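Local coordinates for protein alpha-fucosidase (Bifidobacterium bifidum, PDB 2EAB) that probably hydrolyses terminal alpha-1,2-linked L-fucose from glycans, the chain being a catalytic fragment of a larger bacterial protein, at residues 721-726 / 759-764; 395-400 / 765-770. All blocks are in the same frame, centred on the assembly; numbering follows the deposited sequence.

Contact 1 (721-726 / 759-764); sequences TGWAIG and DYHAPF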
loop_
_atom_site.group_PDB
_atom_site.type_symbol
_atom_site.label_atom_id
_atom_site.label_comp_id
_atom_site.label_asym_id
_atom_site.label_seq_id
_atom_site.Cartn_x
_atom_site.Cartn_y
_atom_site.Cartn_z
ATOM N N THR A 721 -7.237 -0.955 14.859
ATOM C CA THR A 721 -6.781 0.240 14.172
ATOM C C THR A 721 -5.735 -0.108 13.129
ATOM O O THR A 721 -5.185 -1.219 13.122
ATOM C CB THR A 721 -6.127 1.220 15.158
ATOM O OG1 THR A 721 -5.026 0.558 15.793
ATOM C CG2 THR A 721 -7.120 1.702 16.224
ATOM N N GLY A 722 -5.462 0.853 12.253
ATOM C CA GLY A 722 -4.355 0.767 11.310
ATOM C C GLY A 722 -4.310 -0.524 10.518
ATOM O O GLY A 722 -5.334 -0.997 10.016
ATOM N N TRP A 723 -3.118 -1.107 10.417
ATOM C CA TRP A 723 -2.931 -2.306 9.600
ATOM C C TRP A 723 -3.764 -3.476 10.121
ATOM O O TRP A 723 -4.188 -4.337 9.345
ATOM C CB TRP A 723 -1.446 -2.707 9.488
ATOM C CG TRP A 723 -0.810 -3.038 10.804
ATOM C CD1 TRP A 723 -0.063 -2.204 11.582
ATOM C CD2 TRP A 723 -0.881 -4.287 11.507
ATOM N NE1 TRP A 723 0.334 -2.851 12.725
ATOM C CE2 TRP A 723 -0.157 -4.130 12.706
ATOM C CE3 TRP A 723 -1.488 -5.525 11.238
ATOM C CZ2 TRP A 723 -0.027 -5.157 13.640
ATOM C CZ3 TRP A 723 -1.363 -6.544 12.168
ATOM C CH2 TRP A 723 -0.633 -6.356 13.354
ATOM N N ALA A 724 -4.000 -3.525 11.430
ATOM C CA ALA A 724 -4.701 -4.666 12.013
ATOM C C ALA A 724 -6.158 -4.704 11.574
ATOM O O ALA A 724 -6.661 -5.749 11.164
ATOM C CB ALA A 724 -4.578 -4.669 13.526
ATOM N N ILE A 725 -6.835 -3.563 11.634
ATOM C CA ILE A 725 -8.213 -3.512 11.157
ATOM C C ILE A 725 -8.280 -3.720 9.635
ATOM O O ILE A 725 -9.171 -4.417 9.145
ATOM C CB ILE A 725 -8.989 -2.249 11.649
ATOM C CG1 ILE A 725 -10.501 -2.450 11.497
ATOM C CG2 ILE A 725 -8.533 -0.982 10.936
ATOM C CD1 ILE A 725 -11.063 -3.542 12.374
ATOM N N GLY A 726 -7.323 -3.154 8.902
ATOM C CA GLY A 726 -7.252 -3.374 7.454
ATOM C C GLY A 726 -7.128 -4.847 7.107
ATOM O O GLY A 726 -7.845 -5.353 6.236
ATOM N N ASP A 759 -6.496 7.262 7.929
ATOM C CA ASP A 759 -6.457 6.104 8.812
ATOM C C ASP A 759 -5.421 6.321 9.899
ATOM O O ASP A 759 -4.354 6.898 9.648
ATOM C CB ASP A 759 -6.101 4.853 8.003
ATOM C CG ASP A 759 -5.849 3.636 8.868
ATOM O OD1 ASP A 759 -6.816 2.961 9.259
ATOM O OD2 ASP A 759 -4.661 3.325 9.141
ATOM N N TYR A 760 -5.728 5.833 11.094
ATOM C CA TYR A 760 -4.774 5.933 12.176
ATOM C C TYR A 760 -4.550 4.653 12.950
ATOM O O TYR A 760 -5.423 3.786 13.036
ATOM C CB TYR A 760 -5.066 7.130 13.087
ATOM C CG TYR A 760 -6.220 7.042 14.069
ATOM C CD1 TYR A 760 -6.061 6.427 15.311
ATOM C CD2 TYR A 760 -7.443 7.657 13.796
ATOM C CE1 TYR A 760 -7.100 6.395 16.240
ATOM C CE2 TYR A 760 -8.484 7.637 14.726
ATOM C CZ TYR A 760 -8.303 7.000 15.939
ATOM O OH TYR A 760 -9.311 6.968 16.878
ATOM N N HIS A 761 -3.344 4.576 13.501
ATOM C CA HIS A 761 -2.857 3.436 14.256
ATOM C C HIS A 761 -3.100 3.523 15.788
ATOM O O HIS A 761 -3.393 2.495 16.382
ATOM C CB HIS A 761 -1.379 3.195 13.892
ATOM C CG HIS A 761 -0.733 2.047 14.601
ATOM N ND1 HIS A 761 -0.225 2.152 15.879
ATOM C CD2 HIS A 761 -0.456 0.786 14.189
ATOM C CE1 HIS A 761 0.310 0.996 16.232
ATOM N NE2 HIS A 761 0.187 0.152 15.224
ATOM N N ALA A 762 -2.968 4.671 16.469
ATOM C CA ALA A 762 -2.414 5.947 16.024
ATOM C C ALA A 762 -0.883 5.852 15.992
ATOM O O ALA A 762 -0.311 4.930 16.576
ATOM C CB ALA A 762 -2.844 7.040 17.001
ATOM N N PRO A 763 -0.204 6.804 15.324
ATOM C CA PRO A 763 -0.679 7.971 14.595
ATOM C C PRO A 763 -1.153 7.615 13.182
ATOM O O PRO A 763 -1.375 6.437 12.873
ATOM C CB PRO A 763 0.568 8.851 14.546
ATOM C CG PRO A 763 1.678 7.866 14.416
ATOM C CD PRO A 763 1.272 6.720 15.307
ATOM N N PHE A 764 -1.314 8.633 12.342
ATOM C CA PHE A 764 -1.666 8.443 10.935
ATOM C C PHE A 764 -0.771 7.393 10.297
ATOM O O PHE A 764 0.459 7.495 10.374
ATOM C CB PHE A 764 -1.531 9.777 10.186
ATOM C CG PHE A 764 -1.401 9.652 8.680
ATOM C CD1 PHE A 764 -2.299 8.905 7.922
ATOM C CD2 PHE A 764 -0.394 10.343 8.023
ATOM C CE1 PHE A 764 -2.165 8.825 6.529
ATOM C CE2 PHE A 764 -0.261 10.280 6.639
ATOM C CZ PHE A 764 -1.143 9.516 5.890
HETATM O O HOH W 1 2.183 -1.852 14.642
#
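T721 OG1 donates to the backbone O of H761 at 2.6 Å, reaching it from 31° off the carbonyl plane. Its hydroxyl sits between T721's own backbone N and carbonyl carbon (chi1 59°), a rotamer that turns it toward the loop 759-764, which leads to helix 767-780. A valine here keeps the branched bulk but has no hydroxyl, and H761 O would probably be left without this donor's grip, the loop held less firmly against 721-722. One residue on, G722 N adds a weak bond to Y760 O. G722 has positive phi, and a beta carbon would come within 3.3 Å of H761 CA, so the close approach suits glycine. D759 OD2 lies 3.4 Å from G722 CA, while D759 OD1 is taken by Q748. The side chains of W723 and H761 run side by side, ring planes at 36°, and one water joins them, accepting from W723 NE1 at 2.8 Å and lying 2.9 Å from H761 NE2. H761 ND1 donates to A762 O at 2.9 Å, where the peptide bonds before A762 and P763 are both cis. Both ring nitrogens are engaged, which is likely to hold the imidazole's rotation.

Contact 2 (395-400 / 765-770); sequences SNLQGI and QIDGNF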
loop_
_atom_site.group_PDB
_atom_site.type_symbol
_atom_site.label_atom_id
_atom_site.label_comp_id
_atom_site.label_asym_id
_atom_site.label_seq_id
_atom_site.Cartn_x
_atom_site.Cartn_y
_atom_site.Cartn_z
ATOM N N SER A 395 4.444 4.195 -2.527
ATOM C CA SER A 395 3.916 4.817 -1.325
ATOM C C SER A 395 4.621 4.254 -0.087
ATOM O O SER A 395 4.869 3.051 0.003
ATOM C CB SER A 395 2.414 4.576 -1.237
ATOM O OG SER A 395 2.133 3.205 -1.435
ATOM N N ASN A 396 4.964 5.135 0.850
ATOM C CA ASN A 396 5.566 4.720 2.118
ATOM C C ASN A 396 4.484 4.618 3.208
ATOM O O ASN A 396 3.289 4.586 2.892
ATOM C CB ASN A 396 6.765 5.624 2.502
ATOM C CG ASN A 396 6.385 7.083 2.704
ATOM O OD1 ASN A 396 5.397 7.399 3.363
ATOM N ND2 ASN A 396 7.213 7.986 2.172
ATOM N N LEU A 397 4.877 4.533 4.476
ATOM C CA LEU A 397 3.897 4.393 5.559
ATOM C C LEU A 397 2.888 5.540 5.607
ATOM O O LEU A 397 1.826 5.399 6.220
ATOM C CB LEU A 397 4.584 4.293 6.926
ATOM C CG LEU A 397 5.228 2.971 7.330
ATOM C CD1 LEU A 397 5.902 3.138 8.673
ATOM C CD2 LEU A 397 4.195 1.851 7.391
ATOM N N GLN A 398 3.227 6.662 4.970
ATOM C CA GLN A 398 2.379 7.849 4.948
ATOM C C GLN A 398 2.048 8.299 3.527
ATOM O O GLN A 398 1.596 9.424 3.314
ATOM C CB GLN A 398 3.022 8.979 5.769
ATOM C CG GLN A 398 3.132 8.601 7.240
ATOM C CD GLN A 398 3.730 9.676 8.130
ATOM O OE1 GLN A 398 3.677 10.871 7.824
ATOM N NE2 GLN A 398 4.270 9.256 9.263
ATOM N N GLY A 399 2.232 7.392 2.567
ATOM C CA GLY A 399 2.025 7.708 1.159
ATOM C C GLY A 399 3.205 8.530 0.689
ATOM O O GLY A 399 4.264 7.983 0.369
ATOM N N ILE A 400 2.998 9.845 0.642
ATOM C CA ILE A 400 4.076 10.818 0.482
ATOM C C ILE A 400 3.947 11.992 1.464
ATOM O O ILE A 400 4.748 12.928 1.400
ATOM C CB ILE A 400 4.167 11.408 -0.969
ATOM C CG1 ILE A 400 2.854 12.086 -1.395
ATOM C CG2 ILE A 400 4.650 10.363 -1.962
ATOM C CD1 ILE A 400 2.972 12.899 -2.669
ATOM N N GLN A 765 -1.408 6.394 9.686
ATOM C CA GLN A 765 -0.750 5.356 8.897
ATOM C C GLN A 765 -1.649 5.104 7.700
ATOM O O GLN A 765 -2.828 4.784 7.864
ATOM C CB GLN A 765 -0.591 4.072 9.716
ATOM C CG GLN A 765 0.444 4.173 10.830
ATOM C CD GLN A 765 1.856 4.301 10.300
ATOM O OE1 GLN A 765 2.433 5.394 10.272
ATOM N NE2 GLN A 765 2.420 3.187 9.875
ATOM N N ILE A 766 -1.112 5.266 6.499
ATOM C CA ILE A 766 -1.940 5.194 5.296
ATOM C C ILE A 766 -2.386 3.769 4.950
ATOM O O ILE A 766 -3.376 3.572 4.229
ATOM C CB ILE A 766 -1.222 5.858 4.099
ATOM C CG1 ILE A 766 -2.230 6.358 3.058
ATOM C CG2 ILE A 766 -0.147 4.935 3.510
ATOM C CD1 ILE A 766 -1.637 7.318 2.038
ATOM N N ASP A 767 -1.667 2.778 5.476
ATOM C CA ASP A 767 -1.962 1.379 5.179
ATOM C C ASP A 767 -3.453 1.060 5.269
ATOM O O ASP A 767 -4.040 0.538 4.312
ATOM C CB ASP A 767 -1.117 0.408 6.028
ATOM C CG ASP A 767 -1.005 0.808 7.501
ATOM O OD1 ASP A 767 -1.994 1.237 8.128
ATOM O OD2 ASP A 767 0.106 0.652 8.050
ATOM N N GLY A 768 -4.075 1.420 6.391
ATOM C CA GLY A 768 -5.493 1.139 6.612
ATOM C C GLY A 768 -6.441 1.836 5.655
ATOM O O GLY A 768 -7.540 1.340 5.416
ATOM N N ASN A 769 -6.033 2.977 5.102
ATOM C CA ASN A 769 -6.820 3.619 4.044
ATOM C C ASN A 769 -6.894 2.713 2.818
ATOM O O ASN A 769 -7.972 2.474 2.253
ATOM C CB ASN A 769 -6.226 4.972 3.642
ATOM C CG ASN A 769 -6.551 6.080 4.624
ATOM O OD1 ASN A 769 -5.662 6.605 5.294
ATOM N ND2 ASN A 769 -7.829 6.448 4.712
ATOM N N PHE A 770 -5.737 2.197 2.416
ATOM C CA PHE A 770 -5.670 1.284 1.285
ATOM C C PHE A 770 -6.327 -0.061 1.603
ATOM O O PHE A 770 -6.978 -0.663 0.741
ATOM C CB PHE A 770 -4.216 1.108 0.843
ATOM C CG PHE A 770 -3.550 2.384 0.387
ATOM C CD1 PHE A 770 -4.137 3.187 -0.589
ATOM C CD2 PHE A 770 -2.321 2.768 0.914
ATOM C CE1 PHE A 770 -3.518 4.347 -1.026
ATOM C CE2 PHE A 770 -1.687 3.919 0.468
ATOM C CZ PHE A 770 -2.290 4.718 -0.493
HETATM O O HOH W 2 1.038 2.807 6.524
#
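A type I beta turn from N396 to G399, part of a buried loop in the family 95 catalytic domain, meets I766 at the approach to helix 767-780. The turn offers its L397 carbonyl: I766 N donates to L397 O at 3.0 Å, nearly straight at 169°, and a water donates to the same oxygen at 2.7 Å. That water in turn accepts from D767 N at 2.9 Å, so two successive N-H groups, of I766 and D767, are served by one carbonyl, the first directly and the second through the water. The turn is itself stiffened by an Asx turn, in which N396 OD1 accepts from Q398 N in the carbonyl plane; S417 OG binds the same oxygen.

I766 packs its branches against the turn. With CG1 anti to the backbone N (chi1 -155°), its CD1 reaches to 3.8 Å from G399 CA, while CG2 sits 3.5 Å from N396 O. G399 has positive phi, and a beta carbon there would clash with that CD1, two reasons for glycine at this corner. On the other flank the L397 side chain crosses the amide end of Q765 obliquely, its CD1 and CD2 methyls against that group. F770, one helical turn beyond I766, lies near S395, whose side chain also neighbours the calcium ligand S386. The L397 carbonyl thus satisfies two backbone N-H groups, one of them by way of a water, while aliphatic groups pack round them, fitting the loop beside the calcium site to 765-770.

Contacts 1 and 2 have centres about 10 Å apart, and both lie in the glycoside hydrolase family 95 catalytic domain, whose fold is an alpha/alpha barrel. Along the chain the order is 395-400, 721-726, 759-764 and 765-770, so contact 1 nests inside the long loop that contact 2 closes. The last two segments are consecutive: the connection from helix 738-751 first meets 721-726, then leads into helix 767-780 beside the turn at 395-400. D759 ties 759-764 to 765-770, its N 2.8 Å from N769 OD1 and its O 3.0 Å from Q765 N. The partly buried contact 1 and the buried contact 2 are therefore coupled through that continuous piece of chain.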